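PDB 4LIH: gamma-glutamyl-gamma-aminobutyraldehyde dehydrogenase from Burkholderia cenocepacia, which probably oxidises aldehydes to carboxylic acids with NAD+ or NADP+ as coenzyme, as other members of the aldehyde dehydrogenase family do. Local coordinates for residues P178-M181 with A182-F186; L95-W98 with A99-M102; K199-E202 with K203-L206; G306-C309 with T310-S313. All coordinates share one frame; numbering follows the deposited sequence.

Interaction 1: P178-M181 with A182-F186; sequences PILM and AAWKF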
# COMPACT_ATOMS: atom_id res chain seq x y z
N PRO A 178 28.17 -16.45 -5.66
CA PRO A 178 27.87 -16.43 -7.09
C PRO A 178 26.42 -16.72 -7.42
O PRO A 178 25.79 -15.90 -8.05
CB PRO A 178 28.82 -17.49 -7.70
CG PRO A 178 29.90 -17.65 -6.67
CD PRO A 178 29.30 -17.36 -5.34
N ILE A 179 25.90 -17.86 -7.01
CA ILE A 179 24.52 -18.17 -7.39
C ILE A 179 23.50 -17.29 -6.67
O ILE A 179 22.49 -16.87 -7.28
CB ILE A 179 24.17 -19.68 -7.28
CG1 ILE A 179 22.90 -19.95 -8.13
CG2 ILE A 179 24.04 -20.13 -5.83
CD1 ILE A 179 22.38 -21.35 -7.95
N LEU A 180 23.80 -16.93 -5.43
CA LEU A 180 22.85 -16.23 -4.59
C LEU A 180 22.69 -14.77 -5.03
O LEU A 180 21.56 -14.28 -5.20
CB LEU A 180 23.26 -16.39 -3.13
CG LEU A 180 22.43 -15.74 -2.02
CD1 LEU A 180 22.69 -14.24 -1.94
CD2 LEU A 180 20.97 -16.06 -2.24
N MET A 181 23.81 -14.08 -5.27
CA MET A 181 23.77 -12.70 -5.79
C MET A 181 23.21 -12.65 -7.18
O MET A 181 22.43 -11.76 -7.51
CB MET A 181 25.14 -12.00 -5.76
CG MET A 181 25.60 -11.62 -4.35
SD MET A 181 24.49 -10.70 -3.24
CE MET A 181 23.90 -9.41 -4.40
N ALA A 182 23.57 -13.62 -8.01
CA ALA A 182 22.99 -13.74 -9.37
C ALA A 182 21.47 -13.74 -9.27
O ALA A 182 20.78 -12.92 -9.90
CB ALA A 182 23.53 -14.97 -10.10
N ALA A 183 20.94 -14.65 -8.46
CA ALA A 183 19.49 -14.80 -8.31
C ALA A 183 18.83 -13.54 -7.71
O ALA A 183 17.71 -13.21 -8.05
CB ALA A 183 19.22 -15.98 -7.42
N TRP A 184 19.51 -12.83 -6.81
CA TRP A 184 18.97 -11.55 -6.27
C TRP A 184 18.74 -10.51 -7.38
O TRP A 184 17.86 -9.66 -7.27
CB TRP A 184 19.93 -10.94 -5.22
CG TRP A 184 19.80 -11.56 -3.88
CD1 TRP A 184 19.21 -12.76 -3.58
CD2 TRP A 184 20.28 -11.04 -2.64
NE1 TRP A 184 19.31 -13.02 -2.24
CE2 TRP A 184 19.95 -11.97 -1.63
CE3 TRP A 184 20.99 -9.88 -2.28
CZ2 TRP A 184 20.28 -11.78 -0.27
CZ3 TRP A 184 21.28 -9.67 -0.91
CH2 TRP A 184 20.94 -10.63 0.06
N LYS A 185 19.57 -10.57 -8.42
CA LYS A 185 19.33 -9.79 -9.64
C LYS A 185 18.29 -10.43 -10.55
O LYS A 185 17.29 -9.80 -10.88
CB LYS A 185 20.61 -9.55 -10.46
CG LYS A 185 21.83 -9.01 -9.71
CD LYS A 185 21.57 -7.83 -8.82
CE LYS A 185 22.88 -7.39 -8.21
NZ LYS A 185 22.69 -6.38 -7.14
N PHE A 186 18.49 -11.67 -10.98
CA PHE A 186 17.62 -12.21 -12.04
C PHE A 186 16.21 -12.62 -11.56
O PHE A 186 15.29 -12.70 -12.37
CB PHE A 186 18.31 -13.33 -12.85
CG PHE A 186 18.62 -14.60 -12.09
CD1 PHE A 186 17.62 -15.40 -11.55
CD2 PHE A 186 19.93 -15.07 -12.02
CE1 PHE A 186 17.93 -16.58 -10.91
CE2 PHE A 186 20.24 -16.25 -11.38
CZ PHE A 186 19.24 -17.02 -10.83
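Ala182 N donates to Pro178 O (3.2 Å) in the first turn of helix 178-191, which links strands 157-172 and 195-199 in a beta-alpha-beta crossover. Ala183 N follows with a bond to Ile179 O (3.0 Å, N-H...O angle 162°). Trp184 N then binds Leu180 O, and its indole projects back toward the preceding turn. There Met181, folded at both chi2 (-51°) and chi3 (-46°), curls against the benzo side: SD is 4.3 Å from the centroid of the Trp184 six-membered ring, in an oblique Met-aromatic contact, and Met181 CE lies 3.6 Å from Trp184 CE3. Leu180 CD1 sits over one face of the Trp184 five-membered ring, 3.8 Å from its centroid, in the conformer described; a second one makes this contact doubtful. Lys185 N bonds to Met181 O (3.2 Å), while its NZ is held by a salt bridge to Asp484 and a hydrogen bond to Thr250. The Phe186 ring meets Phe225 edge-to-face. Those two polar bonds fix the end of Lys185 beside Glu274, the predicted active-site residue, whereas the apolar, sulfur-containing side of the turn meets the indole near a bound MES molecule.

Interaction 2: L95-W98 with A99-M102; sequences LLRW and AALM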
# COMPACT_ATOMS: atom_id res chain seq x y z
N LEU A 95 8.75 -19.57 -13.57
CA LEU A 95 9.76 -19.30 -12.57
C LEU A 95 9.72 -20.32 -11.41
O LEU A 95 10.76 -20.77 -10.97
CB LEU A 95 9.68 -17.85 -12.06
CG LEU A 95 9.95 -16.79 -13.12
CD1 LEU A 95 9.49 -15.43 -12.59
CD2 LEU A 95 11.42 -16.77 -13.52
N LEU A 96 8.53 -20.68 -10.94
CA LEU A 96 8.42 -21.78 -9.99
C LEU A 96 9.06 -23.09 -10.50
O LEU A 96 9.76 -23.79 -9.73
CB LEU A 96 6.95 -22.01 -9.56
CG LEU A 96 6.33 -20.90 -8.70
CD1 LEU A 96 4.90 -21.28 -8.24
CD2 LEU A 96 7.20 -20.70 -7.53
N ARG A 97 8.84 -23.44 -11.77
CA ARG A 97 9.44 -24.64 -12.29
C ARG A 97 10.98 -24.57 -12.30
O ARG A 97 11.65 -25.55 -12.08
CB ARG A 97 8.91 -24.94 -13.70
CG ARG A 97 9.53 -26.14 -14.38
CD ARG A 97 9.20 -27.40 -13.62
NE ARG A 97 9.84 -28.58 -14.18
CZ ARG A 97 10.25 -29.62 -13.47
NH1 ARG A 97 10.13 -29.63 -12.16
NH2 ARG A 97 10.83 -30.65 -14.08
N TRP A 98 11.52 -23.39 -12.56
CA TRP A 98 12.98 -23.23 -12.62
C TRP A 98 13.58 -23.42 -11.24
O TRP A 98 14.54 -24.17 -11.05
CB TRP A 98 13.29 -21.84 -13.17
CG TRP A 98 14.72 -21.51 -13.36
CD1 TRP A 98 15.76 -22.35 -13.58
CD2 TRP A 98 15.24 -20.19 -13.45
NE1 TRP A 98 16.91 -21.62 -13.80
CE2 TRP A 98 16.62 -20.29 -13.67
CE3 TRP A 98 14.66 -18.93 -13.31
CZ2 TRP A 98 17.43 -19.18 -13.82
CZ3 TRP A 98 15.48 -17.82 -13.44
CH2 TRP A 98 16.83 -17.96 -13.71
N ALA A 99 12.94 -22.80 -10.25
CA ALA A 99 13.34 -22.95 -8.88
C ALA A 99 13.24 -24.39 -8.41
O ALA A 99 14.16 -24.88 -7.74
CB ALA A 99 12.49 -22.08 -7.99
N ALA A 100 12.14 -25.05 -8.74
CA ALA A 100 12.00 -26.52 -8.48
C ALA A 100 13.18 -27.30 -9.06
O ALA A 100 13.73 -28.21 -8.42
CB ALA A 100 10.70 -27.05 -9.02
N LEU A 101 13.55 -26.97 -10.30
CA LEU A 101 14.71 -27.59 -10.92
C LEU A 101 15.99 -27.30 -10.15
O LEU A 101 16.79 -28.22 -9.91
CB LEU A 101 14.86 -27.20 -12.38
CG LEU A 101 13.86 -27.86 -13.35
CD1 LEU A 101 13.88 -27.13 -14.67
CD2 LEU A 101 14.17 -29.32 -13.59
N MET A 102 16.19 -26.06 -9.73
CA MET A 102 17.37 -25.75 -8.94
C MET A 102 17.41 -26.67 -7.72
O MET A 102 18.45 -27.22 -7.38
CB MET A 102 17.40 -24.32 -8.45
CG MET A 102 17.53 -23.29 -9.54
SD MET A 102 17.65 -21.62 -8.82
CE MET A 102 17.27 -20.75 -10.30
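Met102 meets the Trp98 indole with its terminal methyl rather than its sulfur. CE stands 3.6 Å from the centroid of the Trp98 five-membered ring, only 15° off the normal, in a CH-pi contact over the face. SD lies above the same face but 5.1 Å from that centroid, a long Met-aromatic contact between residues four apart on helix 88-104. The Met102 chain is extended beyond CG (chi2 -177°), which carries CE up to the ring. Its base is fixed by Met102 N, which bonds to Trp98 O at 2.8 Å; the same i to i-4 pattern runs from Ala99, Ala100 and Leu101 to Leu95, Leu96 and Arg97. The indole is further located by a bond from NE1 to Val211 O and by stacking on Phe186, so helix 88-104 packs against helices 178-191 and 206-218. On the exposed side, the CD2 branch of Leu101 lies over one face of the Arg97 guanidinium, with Leu101 CD2 3.6 Å from Arg97 NH2, while NH1 makes a salt bridge to Glu104. Leu96 also reaches Glu141 of a second subunit. The nearest Met102-to-indole approach runs from CE to Trp98 CE2, at 3.5 Å.

Interaction 3: K199-E202 with K203-L206; sequences KPSE and KSPL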
# COMPACT_ATOMS: atom_id res chain seq x y z
N LYS A 199 26.46 -11.58 -16.34
CA LYS A 199 27.90 -11.69 -16.48
C LYS A 199 28.43 -12.08 -15.11
O LYS A 199 28.61 -11.23 -14.23
CB LYS A 199 28.50 -10.38 -16.96
CG LYS A 199 29.74 -10.53 -17.85
CD LYS A 199 30.92 -11.21 -17.14
CE LYS A 199 31.61 -10.26 -16.19
NZ LYS A 199 32.76 -10.85 -15.44
N PRO A 200 28.65 -13.38 -14.89
CA PRO A 200 29.22 -13.86 -13.64
C PRO A 200 30.71 -13.51 -13.53
O PRO A 200 31.32 -13.20 -14.54
CB PRO A 200 28.99 -15.37 -13.74
CG PRO A 200 29.07 -15.65 -15.21
CD PRO A 200 28.35 -14.49 -15.82
N SER A 201 31.26 -13.49 -12.31
CA SER A 201 32.70 -13.19 -12.12
C SER A 201 33.51 -14.24 -12.82
O SER A 201 33.11 -15.39 -12.83
CB SER A 201 33.04 -13.13 -10.61
OG SER A 201 34.45 -13.03 -10.38
N GLU A 202 34.61 -13.85 -13.47
CA GLU A 202 35.59 -14.80 -13.96
C GLU A 202 36.08 -15.77 -12.87
O GLU A 202 36.52 -16.87 -13.21
CB GLU A 202 36.78 -14.08 -14.61
CG GLU A 202 37.63 -13.28 -13.65
CD GLU A 202 37.15 -11.85 -13.34
OE1 GLU A 202 35.93 -11.41 -13.56
OE2 GLU A 202 38.05 -11.14 -12.82
N LYS A 203 36.00 -15.34 -11.59
CA LYS A 203 36.34 -16.18 -10.46
C LYS A 203 35.24 -17.19 -10.07
O LYS A 203 35.49 -18.05 -9.23
CB LYS A 203 36.70 -15.34 -9.25
CG LYS A 203 37.89 -14.42 -9.42
CD LYS A 203 38.37 -13.83 -8.10
CE LYS A 203 38.88 -12.37 -8.23
NZ LYS A 203 40.22 -12.30 -8.86
N SER A 204 34.05 -17.09 -10.66
CA SER A 204 32.97 -18.02 -10.31
C SER A 204 31.87 -18.11 -11.36
O SER A 204 30.75 -17.69 -11.13
CB SER A 204 32.34 -17.54 -9.00
OG SER A 204 31.89 -16.20 -9.12
N PRO A 205 32.18 -18.64 -12.53
CA PRO A 205 31.23 -18.70 -13.60
C PRO A 205 30.26 -19.87 -13.57
O PRO A 205 29.28 -19.83 -14.33
CB PRO A 205 32.15 -18.87 -14.81
CG PRO A 205 33.23 -19.73 -14.28
CD PRO A 205 33.52 -19.10 -12.98
N LEU A 206 30.58 -20.94 -12.84
CA LEU A 206 29.93 -22.25 -13.11
C LEU A 206 28.41 -22.37 -12.79
O LEU A 206 27.64 -22.90 -13.63
CB LEU A 206 30.69 -23.42 -12.44
CG LEU A 206 32.19 -23.56 -12.84
CD1 LEU A 206 32.84 -24.76 -12.17
CD2 LEU A 206 32.30 -23.65 -14.34
O HOH W 1 29.70 -14.63 -10.28
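Ser201 turns its hydroxyl opposite the backbone N (chi1 172°), which lays OG next to the carbonyl carbon and within reach of Lys203 N. The resulting bond from Lys203 N to Ser201 OG measures 3.0 Å, with an N-H...O angle of 151°. Ser204 instead holds OG between its own N and carbonyl carbon (chi1 56°), facing back to the first residue of the turn. One water joins the two serines: it accepts from Ser201 N at 2.8 Å and is hydrogen-bonded to Ser204 OG at 2.9 Å. The backbone closes the same turn, since Ser204 N donates to Ser201 O (2.9 Å). Ser201 therefore uses its N-H, hydroxyl and carbonyl together to fix the loop. Beyond the polar core, the Pro200 ring rests on Pro205, with Pro200 CB 4.0 Å from Pro205 CA, and Pro205 in turn packs against strands 44-48 and 55-60. Before the turn, Lys199 NZ bonds to Pro200 O (2.9 Å) as well as to Gly230 O and Ala231 O; its salt bridge to Glu202 OE1 is long. Lys203 has its charged partner in Asp353. Taken together, the bonds define an ST turn at Ser201 superposed on a type I beta turn from Ser201 to Ser204, in the loop joining strand 195-199 to helix 206-218. As in related aldehyde dehydrogenases, this loop probably borders the coenzyme site of the Rossmann-like domain.

Interaction 4: G306-C309 with T310-S313; sequences GEMC and TAGS. With MES (2-(N-morpholino)-ethanesulfonic acid), chain I.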
# COMPACT_ATOMS: atom_id res chain seq x y z
N GLY A 306 34.78 -14.19 5.65
CA GLY A 306 34.83 -12.70 5.74
C GLY A 306 34.58 -12.03 4.41
O GLY A 306 34.64 -10.82 4.31
N GLU A 307 34.29 -12.84 3.40
CA GLU A 307 34.06 -12.38 2.01
C GLU A 307 32.58 -12.11 1.91
O GLU A 307 31.81 -12.81 1.27
CB GLU A 307 34.50 -13.39 0.95
CG GLU A 307 35.98 -13.76 1.03
CD GLU A 307 36.39 -14.97 0.21
OE1 GLU A 307 37.62 -15.02 -0.12
OE2 GLU A 307 35.57 -15.85 -0.13
N MET A 308 32.19 -11.05 2.56
CA MET A 308 30.79 -10.71 2.74
C MET A 308 30.76 -9.20 2.79
O MET A 308 31.44 -8.59 3.64
CB MET A 308 30.26 -11.22 4.06
CG MET A 308 29.93 -12.69 4.13
SD MET A 308 28.96 -13.02 5.63
CE MET A 308 30.17 -12.71 6.91
N CYS A 309 29.99 -8.59 1.91
CA CYS A 309 29.96 -7.14 1.89
C CYS A 309 29.45 -6.57 3.24
O CYS A 309 29.87 -5.45 3.72
CB CYS A 309 29.08 -6.70 0.75
SG CYS A 309 29.83 -7.00 -0.89
N THR A 310 28.50 -7.32 3.82
CA THR A 310 27.87 -6.91 5.12
C THR A 310 28.62 -7.47 6.33
O THR A 310 28.08 -7.45 7.45
CB THR A 310 26.43 -7.41 5.31
OG1 THR A 310 26.36 -8.83 5.07
CG2 THR A 310 25.47 -6.68 4.45
N ALA A 311 29.87 -7.91 6.16
CA ALA A 311 30.59 -8.51 7.29
C ALA A 311 30.62 -7.54 8.50
O ALA A 311 30.83 -6.35 8.34
CB ALA A 311 32.02 -8.88 6.87
N GLY A 312 30.43 -8.08 9.70
CA GLY A 312 30.50 -7.29 10.95
C GLY A 312 31.98 -7.11 11.30
O GLY A 312 32.48 -7.71 12.23
N SER A 313 32.66 -6.25 10.55
CA SER A 313 34.13 -6.19 10.58
C SER A 313 34.64 -5.22 11.62
O SER A 313 35.85 -5.17 11.88
CB SER A 313 34.66 -5.79 9.21
OG SER A 313 33.99 -4.64 8.75
O1 MES I . 24.13 -14.55 4.43
C2 MES I . 23.00 -13.83 3.90
C3 MES I . 23.32 -12.99 2.65
N4 MES I . 24.52 -12.16 2.84
C5 MES I . 25.65 -13.07 3.14
C6 MES I . 25.40 -13.87 4.41
C7 MES I . 24.70 -11.21 1.69
C8 MES I . 26.04 -11.26 0.93
S MES I . 26.95 -9.86 1.00
O1S MES I . 26.30 -8.92 0.05
O2S MES I . 28.33 -10.08 0.51
O3S MES I . 26.89 -9.15 2.27
O HOH W 2 30.50 -4.75 6.19
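O3S of the MES sulfonate receives a hydrogen bond from Thr310 N (2.9 Å), and Thr310 OG1 also approaches O3S to 2.9 Å. The adjacent Cys309 N donates to O2S of MES over 2.6 Å and nearly straight, at 168°. Two successive backbone N-H groups therefore face one anion, and Asn176 ND2 adds a further bond to it. What presents them is a type I beta turn from Met308 to Ala311, closed by Ala311 N to Met308 O (3.0 Å). The methyl of Ala311 packs on Met308, CB to CB at 4.1 Å. A water ties the far side together by donating to Cys309 O (2.6 Å) and to Ala311 O. Thr310 O accepts from Tyr463. Cys309 SG, 3.7 Å from MES O2S, also borders the sulfonate, and the Cys309 side chain lies about 7 Å from that of Glu274, the predicted active-site residue. Gly-Glu-Met-Cys fits the cysteine signature of aldehyde dehydrogenases, so Cys309 is probably the nucleophile. MES, probably from the crystallisation liquor, would then mark the substrate site, and its grip by Cys309 N and Asn176 ND2 is consistent with an oxyanion hole.

How the interactions relate
Along the chain the order is interaction 2, 1, 3, then 4. Interactions 1 and 3 occupy successive parts of the Rossmann-like layer: helix 178-191 leads into strand 195-199, whose following loop carries interaction 3. Their centres are 11 Å apart, and Pro178 CG touches Ser204 CB at 3.4 Å. Interaction 2, on the outer helix 88-104, is centred 14 Å from interaction 1 and joins it through Phe186 CE1 and Trp98 CH2, 3.3 Å apart. Interaction 4 precedes strand 314-318 of the other sheet; its nearest atoms are about 7 Å from interaction 1. Interactions 1 and 4 thus flank the probable catalytic pocket, whereas interaction 2 lies outside it, centred 29 Å from interaction 4.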